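Local coordinates for aminopeptidase N family protein (Idiomarina loihiensis L2TR, PDB 4FGM) that is probably a zinc-dependent aminopeptidase of the M61 family, removing residues from the amino end of peptides, at residues T7-S19 with Y85-L99. Numbering follows the deposited sequence.
Sequences TPIDLHGHLFNVS and YQVYAWDLSVRSAYL
His14 turns its ring beside its own backbone N (chi1 -39°) and lays it on Trp90, whose indole swings out anti to its backbone N (chi1 -160°). The imidazole and the six-membered ring stack face to face, centroids 3.7 Å apart and planes 13° from parallel. At the imidazole edge His14 ND1 donates to Leu99 O at 2.6 Å, a bent bond in the carbonyl plane, slightly tilted from the ring plane. Leu99 sets CD2 over the centre of the Phe16 face, 4.0 Å from the ring centroid, while Ala89 CB meets the ring edge 3.5 Å from Phe16 CE1; Phe106 and Leu111 also pack here. Strands 15-19 and 85-88 pair antiparallel, with Phe16 and Val87 exchanging both backbone bonds. On the Phe16 side, Val18 CB sits over the Tyr85 ring, whose OH bonds to the backbone of Leu111 and Leu113. On the other side, Gln86 NE2 donates in its amide plane to Asn17 OD1 (2.9 Å). His14 and Leu15 form a G1 bulge opposite Asp10. Hairpin 7-10/15-19 thus joins strands 85-88 and 97-99 in the M61 N-terminal domain. Bond and stack together fix the imidazole's rotation; ND1 must carry a proton, and His12 O over the face opposite Trp90 could favour a positive ring.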
loop_
_atom_site.group_PDB
_atom_site.type_symbol
_atom_site.label_atom_id
_atom_site.label_comp_id
_atom_site.label_asym_id
_atom_site.label_seq_id
_atom_site.Cartn_x
_atom_site.Cartn_y
_atom_site.Cartn_z
ATOM N N THR A 7 -7.070 21.387 -17.154
ATOM C CA THR A 7 -7.536 20.869 -18.426
ATOM C C THR A 7 -6.550 19.842 -18.962
ATOM O O THR A 7 -5.349 20.098 -19.010
ATOM C CB THR A 7 -7.687 22.010 -19.479
ATOM O OG1 THR A 7 -8.580 23.013 -18.980
ATOM C CG2 THR A 7 -8.231 21.466 -20.790
ATOM N N PRO A 8 -7.039 18.647 -19.328
ATOM C CA PRO A 8 -6.152 17.612 -19.874
ATOM C C PRO A 8 -5.987 18.079 -21.319
ATOM O O PRO A 8 -6.621 17.546 -22.226
ATOM C CB PRO A 8 -7.000 16.342 -19.785
ATOM C CG PRO A 8 -8.002 16.649 -18.716
ATOM C CD PRO A 8 -8.356 18.082 -18.998
ATOM N N ILE A 9 -5.141 19.082 -21.520
ATOM C CA ILE A 9 -4.959 19.692 -22.830
ATOM C C ILE A 9 -4.256 18.916 -23.936
ATOM O O ILE A 9 -4.596 19.069 -25.108
ATOM C CB ILE A 9 -4.252 21.078 -22.682
ATOM C CG1 ILE A 9 -4.520 21.936 -23.918
ATOM C CG2 ILE A 9 -2.750 20.894 -22.476
ATOM C CD1 ILE A 9 -5.960 22.410 -24.022
ATOM N N ASP A 10 -3.276 18.094 -23.583
ATOM C CA ASP A 10 -2.529 17.355 -24.589
ATOM C C ASP A 10 -2.429 15.875 -24.244
ATOM O O ASP A 10 -1.544 15.455 -23.492
ATOM C CB ASP A 10 -1.126 17.956 -24.723
ATOM C CG ASP A 10 -0.398 17.473 -25.972
ATOM O OD1 ASP A 10 -0.749 16.382 -26.480
ATOM O OD2 ASP A 10 0.529 18.178 -26.433
ATOM N N LEU A 11 -3.330 15.086 -24.812
ATOM C CA LEU A 11 -3.366 13.651 -24.565
ATOM C C LEU A 11 -2.135 12.882 -25.044
ATOM O O LEU A 11 -1.606 12.039 -24.316
ATOM C CB LEU A 11 -4.637 13.071 -25.185
ATOM C CG LEU A 11 -5.865 12.979 -24.271
ATOM C CD1 LEU A 11 -5.855 14.057 -23.213
ATOM C CD2 LEU A 11 -7.114 13.056 -25.117
ATOM N N HIS A 12 -1.670 13.168 -26.256
ATOM C CA HIS A 12 -0.500 12.470 -26.781
ATOM C C HIS A 12 0.792 12.931 -26.111
ATOM O O HIS A 12 1.757 12.161 -26.016
ATOM C CB HIS A 12 -0.402 12.654 -28.297
ATOM C CG HIS A 12 -1.505 11.983 -29.053
ATOM N ND1 HIS A 12 -1.573 11.984 -30.431
ATOM C CD2 HIS A 12 -2.589 11.293 -28.626
ATOM C CE1 HIS A 12 -2.650 11.325 -30.816
ATOM N NE2 HIS A 12 -3.285 10.895 -29.740
ATOM N N GLY A 13 0.807 14.185 -25.654
ATOM C CA GLY A 13 1.977 14.714 -24.980
ATOM C C GLY A 13 1.946 14.480 -23.468
ATOM O O GLY A 13 2.915 14.782 -22.765
ATOM N N HIS A 14 0.837 13.943 -22.959
ATOM C CA HIS A 14 0.695 13.674 -21.527
ATOM C C HIS A 14 0.858 14.968 -20.720
ATOM O O HIS A 14 1.598 15.016 -19.740
ATOM C CB HIS A 14 1.750 12.656 -21.071
ATOM C CG HIS A 14 1.991 11.555 -22.057
ATOM N ND1 HIS A 14 0.977 10.772 -22.562
ATOM C CD2 HIS A 14 3.129 11.136 -22.658
ATOM C CE1 HIS A 14 1.479 9.917 -23.436
ATOM N NE2 HIS A 14 2.780 10.117 -23.513
ATOM N N LEU A 15 0.154 16.015 -21.129
ATOM C CA LEU A 15 0.259 17.292 -20.450
ATOM C C LEU A 15 -1.066 17.879 -20.001
ATOM O O LEU A 15 -2.023 17.945 -20.771
ATOM C CB LEU A 15 0.957 18.305 -21.362
ATOM C CG LEU A 15 2.429 18.055 -21.716
ATOM C CD1 LEU A 15 2.813 18.883 -22.928
ATOM C CD2 LEU A 15 3.302 18.401 -20.521
ATOM N N PHE A 16 -1.121 18.298 -18.743
ATOM C CA PHE A 16 -2.312 18.943 -18.217
ATOM C C PHE A 16 -1.971 20.435 -18.216
ATOM O O PHE A 16 -0.817 20.803 -17.978
ATOM C CB PHE A 16 -2.585 18.545 -16.761
ATOM C CG PHE A 16 -3.165 17.171 -16.572
ATOM C CD1 PHE A 16 -2.341 16.075 -16.339
ATOM C CD2 PHE A 16 -4.547 16.987 -16.549
ATOM C CE1 PHE A 16 -2.888 14.804 -16.068
ATOM C CE2 PHE A 16 -5.102 15.734 -16.283
ATOM C CZ PHE A 16 -4.264 14.635 -16.042
ATOM N N ASN A 17 -2.946 21.292 -18.508
ATOM C CA ASN A 17 -2.709 22.731 -18.429
ATOM C C ASN A 17 -3.296 23.088 -17.083
ATOM O O ASN A 17 -4.379 22.614 -16.734
ATOM C CB ASN A 17 -3.461 23.515 -19.505
ATOM C CG ASN A 17 -2.610 23.793 -20.724
ATOM O OD1 ASN A 17 -1.447 23.376 -20.800
ATOM N ND2 ASN A 17 -3.184 24.504 -21.689
ATOM N N VAL A 18 -2.587 23.905 -16.319
ATOM C CA VAL A 18 -3.078 24.299 -15.009
ATOM C C VAL A 18 -2.982 25.804 -14.805
ATOM O O VAL A 18 -1.980 26.434 -15.165
ATOM C CB VAL A 18 -2.294 23.597 -13.875
ATOM C CG1 VAL A 18 -2.893 23.965 -12.531
ATOM C CG2 VAL A 18 -2.327 22.086 -14.069
ATOM N N SER A 19 -4.046 26.365 -14.243
ATOM C CA SER A 19 -4.121 27.785 -13.936
ATOM C C SER A 19 -4.476 27.916 -12.472
ATOM O O SER A 19 -5.261 27.135 -11.921
ATOM C CB SER A 19 -5.187 28.491 -14.778
ATOM O OG SER A 19 -4.714 28.755 -16.085
ATOM N N TYR A 85 0.750 27.079 -15.889
ATOM C CA TYR A 85 1.802 26.089 -16.092
ATOM C C TYR A 85 1.212 24.798 -16.623
ATOM O O TYR A 85 -0.007 24.606 -16.614
ATOM C CB TYR A 85 2.611 25.806 -14.808
ATOM C CG TYR A 85 1.805 25.412 -13.594
ATOM C CD1 TYR A 85 1.295 26.379 -12.729
ATOM C CD2 TYR A 85 1.555 24.067 -13.299
ATOM C CE1 TYR A 85 0.556 26.023 -11.598
ATOM C CE2 TYR A 85 0.808 23.696 -12.164
ATOM C CZ TYR A 85 0.316 24.684 -11.324
ATOM O OH TYR A 85 -0.426 24.353 -10.212
ATOM N N GLN A 86 2.088 23.933 -17.122
ATOM C CA GLN A 86 1.685 22.631 -17.634
ATOM C C GLN A 86 2.283 21.591 -16.705
ATOM O O GLN A 86 3.259 21.862 -15.996
ATOM C CB GLN A 86 2.236 22.395 -19.035
ATOM C CG GLN A 86 1.695 23.320 -20.088
ATOM C CD GLN A 86 1.994 22.809 -21.473
ATOM O OE1 GLN A 86 3.149 22.633 -21.842
ATOM N NE2 GLN A 86 0.948 22.556 -22.248
ATOM N N VAL A 87 1.702 20.401 -16.709
ATOM C CA VAL A 87 2.211 19.329 -15.878
ATOM C C VAL A 87 2.364 18.061 -16.718
ATOM O O VAL A 87 1.420 17.648 -17.407
ATOM C CB VAL A 87 1.264 19.058 -14.696
ATOM C CG1 VAL A 87 1.828 17.956 -13.824
ATOM C CG2 VAL A 87 1.077 20.328 -13.888
ATOM N N TYR A 88 3.556 17.462 -16.669
ATOM C CA TYR A 88 3.833 16.233 -17.416
ATOM C C TYR A 88 3.339 15.058 -16.582
ATOM O O TYR A 88 3.810 14.851 -15.468
ATOM C CB TYR A 88 5.331 16.080 -17.676
ATOM C CG TYR A 88 5.672 14.848 -18.483
ATOM C CD1 TYR A 88 5.320 14.750 -19.830
ATOM C CD2 TYR A 88 6.355 13.778 -17.900
ATOM C CE1 TYR A 88 5.644 13.619 -20.579
ATOM C CE2 TYR A 88 6.684 12.643 -18.641
ATOM C CZ TYR A 88 6.328 12.572 -19.981
ATOM O OH TYR A 88 6.686 11.472 -20.725
ATOM N N ALA A 89 2.405 14.286 -17.123
ATOM C CA ALA A 89 1.827 13.164 -16.398
ATOM C C ALA A 89 1.990 11.827 -17.110
ATOM O O ALA A 89 1.109 11.406 -17.861
ATOM C CB ALA A 89 0.344 13.431 -16.143
ATOM N N TRP A 90 3.106 11.154 -16.851
ATOM C CA TRP A 90 3.376 9.862 -17.463
ATOM C C TRP A 90 3.900 8.841 -16.449
ATOM O O TRP A 90 4.898 8.161 -16.692
ATOM C CB TRP A 90 4.383 10.019 -18.604
ATOM C CG TRP A 90 4.359 8.879 -19.571
ATOM C CD1 TRP A 90 5.430 8.184 -20.044
ATOM C CD2 TRP A 90 3.202 8.300 -20.182
ATOM N NE1 TRP A 90 5.014 7.201 -20.910
ATOM C CE2 TRP A 90 3.649 7.249 -21.011
ATOM C CE3 TRP A 90 1.826 8.559 -20.099
ATOM C CZ2 TRP A 90 2.777 6.468 -21.765
ATOM C CZ3 TRP A 90 0.959 7.785 -20.845
ATOM C CH2 TRP A 90 1.438 6.744 -21.668
ATOM N N ASP A 91 3.222 8.747 -15.310
ATOM C CA ASP A 91 3.599 7.799 -14.273
ATOM C C ASP A 91 2.398 6.971 -13.877
ATOM O O ASP A 91 1.540 7.439 -13.139
ATOM C CB ASP A 91 4.136 8.511 -13.034
ATOM C CG ASP A 91 4.326 7.558 -11.859
ATOM O OD1 ASP A 91 4.999 6.514 -12.024
ATOM O OD2 ASP A 91 3.800 7.850 -10.768
ATOM N N LEU A 92 2.347 5.736 -14.357
ATOM C CA LEU A 92 1.234 4.850 -14.056
ATOM C C LEU A 92 1.299 4.306 -12.627
ATOM O O LEU A 92 1.856 3.235 -12.386
ATOM C CB LEU A 92 1.217 3.707 -15.075
ATOM C CG LEU A 92 -0.066 2.923 -15.382
ATOM C CD1 LEU A 92 -0.054 1.605 -14.635
ATOM C CD2 LEU A 92 -1.289 3.767 -15.054
ATOM N N SER A 93 0.743 5.068 -11.683
ATOM C CA SER A 93 0.697 4.672 -10.276
ATOM C C SER A 93 -0.381 5.488 -9.574
ATOM O O SER A 93 -0.816 6.513 -10.083
ATOM C CB SER A 93 2.041 4.907 -9.590
ATOM O OG SER A 93 2.248 6.274 -9.328
ATOM N N VAL A 94 -0.805 5.037 -8.398
ATOM C CA VAL A 94 -1.865 5.711 -7.626
ATOM C C VAL A 94 -1.319 6.910 -6.914
ATOM O O VAL A 94 -1.996 7.601 -6.163
ATOM C CB VAL A 94 -2.443 4.757 -6.597
ATOM C CG1 VAL A 94 -3.025 3.559 -7.295
ATOM C CG2 VAL A 94 -1.355 4.318 -5.592
ATOM N N ARG A 95 -0.055 7.147 -7.180
ATOM C CA ARG A 95 0.652 8.207 -6.508
ATOM C C ARG A 95 0.850 9.561 -7.221
ATOM O O ARG A 95 0.758 10.553 -6.563
ATOM C CB ARG A 95 1.973 7.596 -6.027
ATOM C CG ARG A 95 1.688 6.586 -4.866
ATOM C CD ARG A 95 2.801 5.632 -4.434
ATOM N NE ARG A 95 3.033 4.582 -5.420
ATOM C CZ ARG A 95 4.003 4.611 -6.327
ATOM N NH1 ARG A 95 4.842 5.635 -6.368
ATOM N NH2 ARG A 95 4.121 3.626 -7.208
ATOM N N SER A 96 0.970 9.653 -8.548
ATOM C CA SER A 96 1.177 10.992 -9.096
ATOM C C SER A 96 0.210 11.572 -10.123
ATOM O O SER A 96 -0.536 12.490 -9.818
ATOM C CB SER A 96 2.587 11.070 -9.629
ATOM O OG SER A 96 2.844 10.006 -10.530
ATOM N N ALA A 97 0.335 11.137 -11.368
ATOM C CA ALA A 97 -0.519 11.611 -12.456
ATOM C C ALA A 97 -0.137 10.911 -13.734
ATOM O O ALA A 97 1.045 10.661 -14.006
ATOM C CB ALA A 97 -0.402 13.124 -12.636
ATOM N N TYR A 98 -1.162 10.569 -14.501
ATOM C CA TYR A 98 -1.001 9.844 -15.756
ATOM C C TYR A 98 -2.048 10.336 -16.744
ATOM O O TYR A 98 -3.201 10.561 -16.374
ATOM C CB TYR A 98 -1.184 8.340 -15.489
ATOM C CG TYR A 98 -1.167 7.454 -16.713
ATOM C CD1 TYR A 98 -2.257 7.403 -17.588
ATOM C CD2 TYR A 98 -0.051 6.674 -17.007
ATOM C CE1 TYR A 98 -2.228 6.598 -18.728
ATOM C CE2 TYR A 98 -0.013 5.868 -18.140
ATOM C CZ TYR A 98 -1.097 5.833 -18.998
ATOM O OH TYR A 98 -1.027 5.049 -20.127
ATOM N N LEU A 99 -1.645 10.509 -17.999
ATOM C CA LEU A 99 -2.559 10.970 -19.032
ATOM C C LEU A 99 -2.144 10.560 -20.446
ATOM O O LEU A 99 -1.030 10.843 -20.882
ATOM C CB LEU A 99 -2.685 12.497 -18.986
ATOM C CG LEU A 99 -3.652 13.117 -20.003
ATOM C CD1 LEU A 99 -5.065 12.750 -19.618
ATOM C CD2 LEU A 99 -3.485 14.641 -20.050
HETATM O O HOH W 1 0.830 21.105 -25.356
#